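Local coordinates for protein CG8862 (Drosophila melanogaster, PDB 3ISM) that probably cleaves DNA and RNA as the magnesium-dependent mitochondrial endonuclease G, here held in complex with its inhibitor, at residues Y43-R48 against I81-S87; M124-V128 against V184-F190. One frame throughout, in Å; residues are numbered along the deposited sequence.

Interaction 1: Y43-R48 against I81-S87; sequences YDRRNR and IHPFFRS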
ATOM      1  N   TYR B  43       2.497   1.098  12.890  1.00 29.50           N
ATOM      2  CA  TYR B  43       3.382   0.213  12.128  1.00 29.60           C
ATOM      3  C   TYR B  43       2.657  -0.402  10.934  1.00 29.73           C
ATOM      4  O   TYR B  43       1.532  -0.919  11.072  1.00 29.26           O
ATOM      5  CB  TYR B  43       3.929  -0.912  13.011  1.00 28.70           C
ATOM      6  CG  TYR B  43       5.046  -1.702  12.362  1.00 28.49           C
ATOM      7  CD1 TYR B  43       6.272  -1.092  12.053  1.00 27.07           C
ATOM      8  CD2 TYR B  43       4.879  -3.051  12.036  1.00 26.47           C
ATOM      9  CE1 TYR B  43       7.309  -1.823  11.449  1.00 26.24           C
ATOM     10  CE2 TYR B  43       5.905  -3.790  11.431  1.00 23.93           C
ATOM     11  CZ  TYR B  43       7.121  -3.163  11.149  1.00 26.92           C
ATOM     12  OH  TYR B  43       8.151  -3.877  10.579  1.00 28.03           O
ATOM     13  N   ASP B  44       3.302  -0.348   9.778  1.00 29.84           N
ATOM     14  CA  ASP B  44       2.751  -0.938   8.557  1.00 31.16           C
ATOM     15  C   ASP B  44       3.344  -2.343   8.407  1.00 31.15           C
ATOM     16  O   ASP B  44       4.475  -2.493   7.942  1.00 31.66           O
ATOM     17  CB  ASP B  44       3.098  -0.047   7.358  1.00 31.52           C
ATOM     18  CG  ASP B  44       2.482  -0.527   6.052  1.00 33.91           C
ATOM     19  OD1 ASP B  44       1.920  -1.639   6.025  1.00 35.16           O
ATOM     20  OD2 ASP B  44       2.546   0.228   5.050  1.00 34.14           O
ATOM     21  N   ARG B  45       2.590  -3.355   8.847  1.00 30.67           N
ATOM     22  CA  ARG B  45       3.042  -4.753   8.814  1.00 31.05           C
ATOM     23  C   ARG B  45       3.331  -5.301   7.410  1.00 31.37           C
ATOM     24  O   ARG B  45       4.175  -6.177   7.257  1.00 30.82           O
ATOM     25  CB  ARG B  45       2.052  -5.665   9.529  1.00 30.23           C
ATOM     26  CG  ARG B  45       2.044  -5.464  11.041  1.00 29.78           C
ATOM     27  CD  ARG B  45       0.985  -6.325  11.708  1.00 29.42           C
ATOM     28  NE  ARG B  45      -0.372  -5.929  11.337  1.00 31.79           N
ATOM     29  CZ  ARG B  45      -1.461  -6.662  11.593  1.00 31.59           C
ATOM     30  NH1 ARG B  45      -1.351  -7.840  12.198  1.00 31.03           N
ATOM     31  NH2 ARG B  45      -2.660  -6.214  11.251  1.00 30.42           N
ATOM     32  N   ARG B  46       2.619  -4.781   6.417  1.00 31.42           N
ATOM     33  CA  ARG B  46       2.776  -5.170   5.031  1.00 32.26           C
ATOM     34  C   ARG B  46       4.104  -4.666   4.462  1.00 32.64           C
ATOM     35  O   ARG B  46       4.778  -5.370   3.703  1.00 33.29           O
ATOM     36  CB  ARG B  46       1.637  -4.561   4.216  1.00 32.88           C
ATOM     37  CG  ARG B  46       1.671  -4.986   2.744  1.00 34.68           C
ATOM     38  CD  ARG B  46       0.345  -4.787   2.072  1.00 37.79           C
ATOM     39  NE  ARG B  46       0.007  -3.380   1.842  1.00 39.69           N
ATOM     40  CZ  ARG B  46       0.551  -2.621   0.883  1.00 43.90           C
ATOM     41  NH1 ARG B  46       1.466  -3.101   0.049  1.00 43.69           N
ATOM     42  NH2 ARG B  46       0.179  -1.361   0.747  1.00 45.21           N
ATOM     43  N   ASN B  47       4.478  -3.446   4.838  1.00 31.81           N
ATOM     44  CA  ASN B  47       5.649  -2.798   4.262  1.00 31.27           C
ATOM     45  C   ASN B  47       6.879  -2.893   5.145  1.00 30.66           C
ATOM     46  O   ASN B  47       7.994  -2.621   4.705  1.00 31.12           O
ATOM     47  CB  ASN B  47       5.313  -1.353   3.894  1.00 31.17           C
ATOM     48  CG  ASN B  47       4.501  -1.268   2.586  1.00 32.62           C
ATOM     49  OD1 ASN B  47       4.754  -2.027   1.652  1.00 33.81           O
ATOM     50  ND2 ASN B  47       3.557  -0.329   2.512  1.00 32.48           N
ATOM     51  N   ARG B  48       6.663  -3.329   6.381  1.00 30.34           N
ATOM     52  CA  ARG B  48       7.734  -3.523   7.373  1.00 30.33           C
ATOM     53  C   ARG B  48       8.437  -2.205   7.761  1.00 30.06           C
ATOM     54  O   ARG B  48       9.639  -2.207   8.059  1.00 29.66           O
ATOM     55  CB  ARG B  48       8.734  -4.610   6.933  1.00 30.36           C
ATOM     56  CG  ARG B  48       8.264  -6.075   7.104  1.00 31.06           C
ATOM     57  CD  ARG B  48       7.193  -6.445   6.118  1.00 33.15           C
ATOM     58  NE  ARG B  48       7.331  -7.780   5.528  1.00 34.17           N
ATOM     59  CZ  ARG B  48       6.303  -8.593   5.275  1.00 33.03           C
ATOM     60  NH1 ARG B  48       5.069  -8.232   5.600  1.00 29.02           N
ATOM     61  NH2 ARG B  48       6.508  -9.782   4.711  1.00 33.83           N
ATOM     62  N   ILE B  81       6.668  -6.834  17.773  1.00 31.72           N
ATOM     63  CA  ILE B  81       6.056  -7.087  16.442  1.00 30.71           C
ATOM     64  C   ILE B  81       6.116  -8.596  16.132  1.00 30.81           C
ATOM     65  O   ILE B  81       7.147  -9.244  16.379  1.00 30.25           O
ATOM     66  CB  ILE B  81       6.785  -6.330  15.277  1.00 30.74           C
ATOM     67  CG1 ILE B  81       6.999  -4.830  15.581  1.00 30.48           C
ATOM     68  CG2 ILE B  81       6.056  -6.518  13.947  1.00 29.26           C
ATOM     69  CD1 ILE B  81       5.741  -4.027  15.652  1.00 30.54           C
ATOM     70  N   HIS B  82       5.022  -9.151  15.605  1.00 30.21           N
ATOM     71  CA  HIS B  82       4.969 -10.568  15.205  1.00 30.33           C
ATOM     72  C   HIS B  82       6.143 -10.848  14.241  1.00 30.02           C
ATOM     73  O   HIS B  82       6.425 -10.025  13.371  1.00 29.60           O
ATOM     74  CB  HIS B  82       3.595 -10.873  14.550  1.00 29.94           C
ATOM     75  CG  HIS B  82       3.360 -12.324  14.235  1.00 30.64           C
ATOM     76  ND1 HIS B  82       3.955 -12.966  13.167  1.00 29.55           N
ATOM     77  CD2 HIS B  82       2.580 -13.254  14.841  1.00 31.19           C
ATOM     78  CE1 HIS B  82       3.573 -14.232  13.145  1.00 31.33           C
ATOM     79  NE2 HIS B  82       2.736 -14.433  14.146  1.00 31.68           N
ATOM     80  N   PRO B  83       6.849 -11.986  14.416  1.00 29.89           N
ATOM     81  CA  PRO B  83       8.019 -12.317  13.578  1.00 30.36           C
ATOM     82  C   PRO B  83       7.821 -12.208  12.054  1.00 30.54           C
ATOM     83  O   PRO B  83       8.785 -11.892  11.341  1.00 30.60           O
ATOM     84  CB  PRO B  83       8.362 -13.750  13.995  1.00 30.67           C
ATOM     85  CG  PRO B  83       7.894 -13.829  15.418  1.00 30.42           C
ATOM     86  CD  PRO B  83       6.618 -13.011  15.451  1.00 30.40           C
ATOM     87  N   PHE B  84       6.594 -12.403  11.569  1.00 30.05           N
ATOM     88  CA  PHE B  84       6.309 -12.335  10.124  1.00 29.75           C
ATOM     89  C   PHE B  84       6.510 -10.938   9.600  1.00 29.69           C
ATOM     90  O   PHE B  84       6.787 -10.754   8.425  1.00 28.88           O
ATOM     91  CB  PHE B  84       4.848 -12.714   9.818  1.00 30.33           C
ATOM     92  CG  PHE B  84       4.553 -14.194   9.896  1.00 30.66           C
ATOM     93  CD1 PHE B  84       5.506 -15.109  10.347  1.00 32.39           C
ATOM     94  CD2 PHE B  84       3.285 -14.657   9.570  1.00 31.61           C
ATOM     95  CE1 PHE B  84       5.202 -16.480  10.435  1.00 33.23           C
ATOM     96  CE2 PHE B  84       2.965 -15.991   9.656  1.00 31.90           C
ATOM     97  CZ  PHE B  84       3.923 -16.920  10.087  1.00 33.04           C
ATOM     98  N   PHE B  85       6.346  -9.936  10.466  1.00 29.66           N
ATOM     99  CA  PHE B  85       6.294  -8.544   9.980  1.00 29.20           C
ATOM    100  C   PHE B  85       7.433  -7.656  10.478  1.00 29.22           C
ATOM    101  O   PHE B  85       7.385  -6.440  10.293  1.00 28.37           O
ATOM    102  CB  PHE B  85       4.943  -7.905  10.332  1.00 28.76           C
ATOM    103  CG  PHE B  85       3.771  -8.827  10.131  1.00 28.08           C
ATOM    104  CD1 PHE B  85       3.483  -9.349   8.868  1.00 26.00           C
ATOM    105  CD2 PHE B  85       2.962  -9.177  11.204  1.00 28.54           C
ATOM    106  CE1 PHE B  85       2.407 -10.223   8.684  1.00 26.88           C
ATOM    107  CE2 PHE B  85       1.872 -10.047  11.028  1.00 28.86           C
ATOM    108  CZ  PHE B  85       1.598 -10.568   9.771  1.00 26.68           C
ATOM    109  N   ARG B  86       8.444  -8.267  11.097  1.00 29.69           N
ATOM    110  CA  ARG B  86       9.609  -7.534  11.609  1.00 30.70           C
ATOM    111  C   ARG B  86      10.654  -7.290  10.547  1.00 31.16           C
ATOM    112  O   ARG B  86      11.069  -8.227   9.869  1.00 32.48           O
ATOM    113  CB  ARG B  86      10.317  -8.347  12.658  1.00 30.51           C
ATOM    114  CG  ARG B  86       9.830  -8.166  14.037  1.00 31.01           C
ATOM    115  CD  ARG B  86      10.536  -9.151  14.941  1.00 29.17           C
ATOM    116  NE  ARG B  86       9.594  -9.697  15.904  1.00 27.45           N
ATOM    117  CZ  ARG B  86       9.875 -10.666  16.760  1.00 28.55           C
ATOM    118  NH1 ARG B  86      11.087 -11.202  16.790  1.00 26.53           N
ATOM    119  NH2 ARG B  86       8.934 -11.076  17.600  1.00 30.76           N
ATOM    120  N   SER B  87      11.120  -6.055  10.426  1.00 30.61           N
ATOM    121  CA  SER B  87      12.378  -5.835   9.719  1.00 29.89           C
ATOM    122  C   SER B  87      13.557  -6.250  10.608  1.00 29.41           C
ATOM    123  O   SER B  87      13.486  -6.181  11.857  1.00 29.00           O
ATOM    124  CB  SER B  87      12.528  -4.389   9.249  1.00 29.60           C
ATOM    125  OG  SER B  87      12.366  -3.480  10.327  1.00 31.07           O
TER
HETATM  126  O   HOH W   1      10.454  -3.780  12.159  1.00 16.77           O
HETATM  127  O   HOH W   2      12.007  -1.159   8.819  1.00 17.18           O
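Y43 packs against I81 and F85 where strand 40-44 enters the turn of a beta hairpin. The turn leads into strand 49-57, the second strand of the hairpin in the large mixed sheet. CB of Y43 points toward segment 81-87, and CG stands anti to the backbone N (chi1 -169°). I81 CD1 lies over one face of the ring and comes 3.8 Å from Y43 CD2. Farther out, Y43 CE2 meets I81 CG2. The hydroxyl OH donates to F85 O at 2.7 Å. That oxygen lies at the ring edge, and the bond keeps to the carbonyl plane. Water 1 donates to the same OH and accepts from S87 N.

On the F85 ring, R45 CB makes a CH-pi contact, 4.1 Å from the centroid. R45 CD continues over the same face, 3.5 Å from F85 CD2. Its polar end goes elsewhere: NH2 bonds P28 O of the second subunit. R48, bent at chi2 and chi3, folds back on its own turn; its NH2 bonds R233 O of the second subunit and its NE bonds N182 O. R48 NH1 sits in the plane of the F85 ring, at its edge, and donates to R45 O at 2.8 Å.

Interaction 2: M124-V128 against V184-F190; sequences MAPQV and VAVPTHF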
ATOM      1  N   MET B 124      12.214   2.409  11.693  1.00 29.77           N
ATOM      2  CA  MET B 124      13.100   2.633  10.547  1.00 28.96           C
ATOM      3  C   MET B 124      12.424   2.427   9.212  1.00 29.17           C
ATOM      4  O   MET B 124      11.518   1.599   9.081  1.00 29.28           O
ATOM      5  CB  MET B 124      14.324   1.703  10.606  1.00 29.09           C
ATOM      6  CG  MET B 124      15.121   1.804  11.881  1.00 28.59           C
ATOM      7  SD  MET B 124      15.892   3.413  12.033  1.00 27.70           S
ATOM      8  CE  MET B 124      15.978   3.525  13.802  1.00 29.17           C
ATOM      9  N   ALA B 125      12.886   3.179   8.216  1.00 28.83           N
ATOM     10  CA  ALA B 125      12.578   2.907   6.813  1.00 28.58           C
ATOM     11  C   ALA B 125      13.835   3.102   5.982  1.00 28.61           C
ATOM     12  O   ALA B 125      14.705   3.910   6.346  1.00 28.21           O
ATOM     13  CB  ALA B 125      11.435   3.795   6.285  1.00 28.29           C
ATOM     14  N   PRO B 126      13.963   2.328   4.888  1.00 28.23           N
ATOM     15  CA  PRO B 126      15.120   2.478   4.014  1.00 28.63           C
ATOM     16  C   PRO B 126      15.175   3.873   3.425  1.00 28.36           C
ATOM     17  O   PRO B 126      14.232   4.322   2.771  1.00 28.27           O
ATOM     18  CB  PRO B 126      14.892   1.414   2.921  1.00 27.59           C
ATOM     19  CG  PRO B 126      14.036   0.397   3.592  1.00 28.84           C
ATOM     20  CD  PRO B 126      13.101   1.219   4.462  1.00 28.33           C
ATOM     21  N   GLN B 127      16.276   4.555   3.698  1.00 28.56           N
ATOM     22  CA  GLN B 127      16.525   5.874   3.145  1.00 28.74           C
ATOM     23  C   GLN B 127      17.889   5.889   2.484  1.00 28.99           C
ATOM     24  O   GLN B 127      18.833   5.271   2.995  1.00 29.00           O
ATOM     25  CB  GLN B 127      16.485   6.928   4.247  1.00 28.83           C
ATOM     26  CG  GLN B 127      15.134   7.025   4.951  1.00 29.25           C
ATOM     27  CD  GLN B 127      15.072   8.187   5.913  1.00 29.13           C
ATOM     28  OE1 GLN B 127      16.009   8.430   6.664  1.00 29.66           O
ATOM     29  NE2 GLN B 127      13.964   8.924   5.884  1.00 31.40           N
ATOM     30  N   VAL B 128      17.980   6.584   1.349  1.00 28.64           N
ATOM     31  CA  VAL B 128      19.273   6.975   0.769  1.00 28.72           C
ATOM     32  C   VAL B 128      20.120   7.654   1.848  1.00 28.38           C
ATOM     33  O   VAL B 128      19.619   8.488   2.608  1.00 28.53           O
ATOM     34  CB  VAL B 128      19.050   7.923  -0.443  1.00 28.97           C
ATOM     35  CG1 VAL B 128      20.354   8.515  -0.958  1.00 28.37           C
ATOM     36  CG2 VAL B 128      18.311   7.174  -1.564  1.00 29.52           C
ATOM     37  N   VAL B 184      11.366  -5.450   2.958  1.00 31.00           N
ATOM     38  CA  VAL B 184      11.137  -4.134   3.554  1.00 29.32           C
ATOM     39  C   VAL B 184      10.975  -3.103   2.420  1.00 29.70           C
ATOM     40  O   VAL B 184      11.835  -3.000   1.548  1.00 28.90           O
ATOM     41  CB  VAL B 184      12.273  -3.759   4.537  1.00 28.79           C
ATOM     42  CG1 VAL B 184      12.027  -2.365   5.197  1.00 27.59           C
ATOM     43  CG2 VAL B 184      12.387  -4.820   5.607  1.00 27.63           C
ATOM     44  N   ALA B 185       9.852  -2.379   2.422  1.00 29.73           N
ATOM     45  CA  ALA B 185       9.565  -1.415   1.367  1.00 30.07           C
ATOM     46  C   ALA B 185      10.497  -0.202   1.404  1.00 30.02           C
ATOM     47  O   ALA B 185      10.816   0.312   2.479  1.00 30.42           O
ATOM     48  CB  ALA B 185       8.134  -0.958   1.456  1.00 30.35           C
ATOM     49  N   VAL B 186      10.926   0.243   0.225  1.00 29.36           N
ATOM     50  CA  VAL B 186      11.695   1.474   0.086  1.00 28.86           C
ATOM     51  C   VAL B 186      10.752   2.572  -0.410  1.00 29.54           C
ATOM     52  O   VAL B 186      10.376   2.611  -1.591  1.00 29.48           O
ATOM     53  CB  VAL B 186      12.901   1.327  -0.866  1.00 28.95           C
ATOM     54  CG1 VAL B 186      13.679   2.653  -0.930  1.00 28.28           C
ATOM     55  CG2 VAL B 186      13.842   0.153  -0.425  1.00 27.15           C
ATOM     56  N   PRO B 187      10.343   3.457   0.502  1.00 29.66           N
ATOM     57  CA  PRO B 187       9.413   4.532   0.140  1.00 29.71           C
ATOM     58  C   PRO B 187       9.973   5.474  -0.930  1.00 29.41           C
ATOM     59  O   PRO B 187      11.192   5.669  -1.019  1.00 29.62           O
ATOM     60  CB  PRO B 187       9.193   5.255   1.476  1.00 29.46           C
ATOM     61  CG  PRO B 187       9.499   4.178   2.541  1.00 29.48           C
ATOM     62  CD  PRO B 187      10.683   3.477   1.940  1.00 29.25           C
ATOM     63  N   THR B 188       9.089   6.034  -1.750  1.00 29.44           N
ATOM     64  CA  THR B 188       9.503   6.937  -2.827  1.00 29.75           C
ATOM     65  C   THR B 188       9.825   8.325  -2.235  1.00 29.12           C
ATOM     66  O   THR B 188      10.650   9.050  -2.761  1.00 28.43           O
ATOM     67  CB  THR B 188       8.397   7.081  -3.923  1.00 29.98           C
ATOM     68  OG1 THR B 188       7.255   7.782  -3.385  1.00 31.76           O
ATOM     69  CG2 THR B 188       7.969   5.718  -4.428  1.00 29.94           C
ATOM     70  N   HIS B 189       9.141   8.668  -1.143  1.00 28.56           N
ATOM     71  CA  HIS B 189       9.187  10.016  -0.541  1.00 28.04           C
ATOM     72  C   HIS B 189       8.897   9.886   0.954  1.00 27.99           C
ATOM     73  O   HIS B 189       8.387   8.866   1.402  1.00 27.15           O
ATOM     74  CB  HIS B 189       8.108  10.943  -1.135  1.00 27.58           C
ATOM     75  CG  HIS B 189       8.258  11.242  -2.600  1.00 27.99           C
ATOM     76  ND1 HIS B 189       7.946  10.326  -3.585  1.00 28.33           N
ATOM     77  CD2 HIS B 189       8.603  12.382  -3.248  1.00 28.56           C
ATOM     78  CE1 HIS B 189       8.142  10.872  -4.774  1.00 29.60           C
ATOM     79  NE2 HIS B 189       8.544  12.120  -4.598  1.00 28.82           N
ATOM     80  N   PHE B 190       9.204  10.939   1.712  1.00 28.65           N
ATOM     81  CA  PHE B 190       8.800  11.045   3.109  1.00 28.86           C
ATOM     82  C   PHE B 190       8.200  12.427   3.366  1.00 28.63           C
ATOM     83  O   PHE B 190       8.505  13.361   2.665  1.00 29.07           O
ATOM     84  CB  PHE B 190      10.001  10.816   4.035  1.00 29.14           C
ATOM     85  CG  PHE B 190      10.584   9.435   3.951  1.00 29.72           C
ATOM     86  CD1 PHE B 190      10.091   8.410   4.752  1.00 30.04           C
ATOM     87  CD2 PHE B 190      11.643   9.161   3.082  1.00 31.30           C
ATOM     88  CE1 PHE B 190      10.623   7.122   4.668  1.00 31.87           C
ATOM     89  CE2 PHE B 190      12.192   7.880   2.999  1.00 31.49           C
ATOM     90  CZ  PHE B 190      11.676   6.855   3.791  1.00 30.23           C
TER
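Strand 124-127 belongs to the beta-beta-alpha metal motif of the His-Me finger nucleases, and here P126 and Q127 pack on V184, V186 and F190. The strand pairs with strand 98-101, which carries H101, the predicted proton acceptor. Q127 is close to the metal site: its side chain comes within about 4 Å of the bound magnesium ion, nearest atoms, and about 3 Å of the side chain of N133, a magnesium ligand.

P126 packs against V184, A185, V186 and P187, where the chain leaves strand 184-185. Its CG touches V184 CG1 at 3.8 Å. Its CB meets V186 CG2 at 3.7 Å, and its CD lies 3.2 Å from A185 O. P187 closes in from the side of CD. I179 of strand 172-179 and Y92 of helix 89-92 add to this apolar cluster.

The F190 ring lies against A125, P126 O and Q127. A125 CB sits at its edge, 3.8 Å from F190 CE1, and P126 O also lies near the ring plane. Q127 CG is 3.6 Å from F190 CE2. The amide end of Q127 stands over the ring face, the two planes 85° apart. Q127 CG lies beside the backbone N (chi1 -62°) and the chain then runs extended, which carries the amide across the ring. An alanine in place of F190 would probably open a gap beside A125 and leave the Q127 side chain, next to the metal site, freer to turn.

N212 ND2 bonds both P126 O and P187 O, tying the segments together. The direct contact is mostly apolar, despite the Q127 amide over F190 and A185 O beside P126 CD, and the polar tie runs through a third residue.

In the fold
The two contacts are in series along the chain: interaction 1 closes at S87 before interaction 2 opens at M124. Their centres lie 14 Å apart, and they touch. N47 O and A185 N are 3.0 Å apart, probably a hydrogen bond, and S87 CB packs on V184 CG2. Both reach the large mixed sheet, interaction 1 through strand 40-44 and interaction 2 through strand 189-197. Interaction 1 is on the side facing the second subunit. Interaction 2 lies deeper and runs up to the magnesium site. Together they make a continuous path of contacts from the subunit interface to the metal-binding motif.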